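Long-range contact in proline iminopeptidase (Streptomyces halstedii, PDB 3WMR), which is an amidohydrolase of the peptidase S33 family with a hydrophobic tunnel for polyketide substrates, and probably releases N-terminal proline from peptides: residues A[62-66]-A[294-298]. Residues are numbered along the deposited sequence; the frame is centred on the assembly and turned at random.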
# COMPACT_ATOMS: atom_id res chain seq x y z
N TYR A 62 -8.71 -0.62 -5.10
CA TYR A 62 -8.35 -2.04 -4.88
C TYR A 62 -8.44 -2.49 -3.42
O TYR A 62 -8.38 -3.69 -3.14
CB TYR A 62 -6.96 -2.35 -5.46
CG TYR A 62 -5.79 -1.94 -4.55
CD1 TYR A 62 -5.41 -0.61 -4.44
CD2 TYR A 62 -5.07 -2.89 -3.82
CE1 TYR A 62 -4.37 -0.23 -3.61
CE2 TYR A 62 -4.00 -2.51 -2.98
CZ TYR A 62 -3.67 -1.17 -2.88
OH TYR A 62 -2.64 -0.75 -2.07
N LEU A 63 -8.57 -1.55 -2.48
CA LEU A 63 -8.73 -1.88 -1.06
C LEU A 63 -10.19 -1.93 -0.61
O LEU A 63 -10.45 -2.10 0.58
CB LEU A 63 -7.96 -0.88 -0.18
CG LEU A 63 -6.43 -0.92 -0.30
CD1 LEU A 63 -5.79 0.15 0.57
CD2 LEU A 63 -5.88 -2.28 0.08
N LEU A 64 -11.14 -1.81 -1.55
CA LEU A 64 -12.57 -1.64 -1.19
C LEU A 64 -13.17 -2.86 -0.48
O LEU A 64 -14.08 -2.71 0.31
CB LEU A 64 -13.42 -1.27 -2.41
CG LEU A 64 -13.43 0.21 -2.77
CD1 LEU A 64 -14.07 0.43 -4.14
CD2 LEU A 64 -14.14 1.03 -1.70
N ALA A 65 -12.62 -4.03 -0.73
CA ALA A 65 -12.97 -5.25 0.03
C ALA A 65 -12.95 -5.08 1.54
O ALA A 65 -13.72 -5.72 2.26
CB ALA A 65 -12.01 -6.36 -0.36
N MET A 66 -12.08 -4.22 2.03
CA MET A 66 -11.91 -4.04 3.47
C MET A 66 -13.05 -3.30 4.18
O MET A 66 -13.00 -3.12 5.40
CB MET A 66 -10.56 -3.34 3.72
CG MET A 66 -9.40 -4.21 3.28
SD MET A 66 -7.78 -3.55 3.72
CE MET A 66 -7.95 -3.44 5.50
N VAL A 294 -2.21 -9.23 -2.78
CA VAL A 294 -3.53 -8.71 -2.43
C VAL A 294 -4.40 -9.75 -1.72
O VAL A 294 -5.46 -10.11 -2.23
CB VAL A 294 -4.26 -8.13 -3.66
CG1 VAL A 294 -3.59 -6.85 -4.12
CG2 VAL A 294 -4.32 -9.14 -4.81
N PRO A 295 -3.97 -10.20 -0.52
CA PRO A 295 -4.69 -11.22 0.26
C PRO A 295 -6.14 -10.88 0.62
O PRO A 295 -6.98 -11.79 0.79
CB PRO A 295 -3.83 -11.39 1.51
CG PRO A 295 -2.99 -10.16 1.61
CD PRO A 295 -2.78 -9.69 0.20
N HIS A 296 -6.44 -9.60 0.73
CA HIS A 296 -7.80 -9.15 0.97
C HIS A 296 -8.75 -9.51 -0.20
O HIS A 296 -9.95 -9.42 -0.02
CB HIS A 296 -7.83 -7.65 1.24
CG HIS A 296 -7.35 -6.81 0.11
ND1 HIS A 296 -6.00 -6.65 -0.18
CD2 HIS A 296 -8.02 -6.06 -0.80
CE1 HIS A 296 -5.87 -5.85 -1.22
NE2 HIS A 296 -7.08 -5.47 -1.61
N LEU A 297 -8.19 -9.84 -1.37
CA LEU A 297 -8.94 -10.25 -2.55
C LEU A 297 -8.77 -11.74 -2.79
O LEU A 297 -9.72 -12.45 -3.12
CB LEU A 297 -8.46 -9.48 -3.78
CG LEU A 297 -8.95 -8.03 -3.86
CD1 LEU A 297 -8.25 -7.28 -4.98
CD2 LEU A 297 -10.46 -7.98 -4.06
N GLU A 298 -7.54 -12.21 -2.61
CA GLU A 298 -7.17 -13.58 -2.88
C GLU A 298 -7.70 -14.54 -1.84
O GLU A 298 -8.13 -15.65 -2.19
CB GLU A 298 -5.64 -13.70 -2.99
CG GLU A 298 -5.11 -12.96 -4.21
CD GLU A 298 -3.63 -12.65 -4.13
OE1 GLU A 298 -3.16 -12.34 -3.02
OE2 GLU A 298 -2.95 -12.76 -5.17
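With CG set between its backbone N and carbonyl carbon (chi1 62°), His296 projects its imidazole toward the 3-10 segment 62-66, where NE2 donates to the backbone O of Tyr62 at 2.7 Å. That oxygen lies close to the imidazole plane, although the bond is bent (148° at the hydrogen) and the donor is tilted from the carbonyl plane. Leu63, its CG beside the backbone N (chi1 -67°), lays CD2 over one face of the imidazole, a CH-pi contact 4.1 Å from the ring centroid. At the ring edge, Ala65 CB is 4.0 Å from His296 CD2. In this alpha/beta hydrolase fold the bond ties the loop following strand 49-52 to the short helix 295-298, whose N-cap residue Val294 follows His293, the predicted catalytic proton donor. An alanine in place of His296 would probably leave the Tyr62 carbonyl without this donor and open a gap beneath Leu63 CD2. The phenol ring of Tyr62 sits obliquely to the imidazole, with Tyr62 CD2 4.2 Å from Val294 CG1, while its OH hydrogen-bonds to Gln125 and Gly54. Its side chain lies about 5 Å from that of the predicted nucleophile Ser126. Farther out, Leu297 CD2 packs 4.3 Å from Ala65 CB.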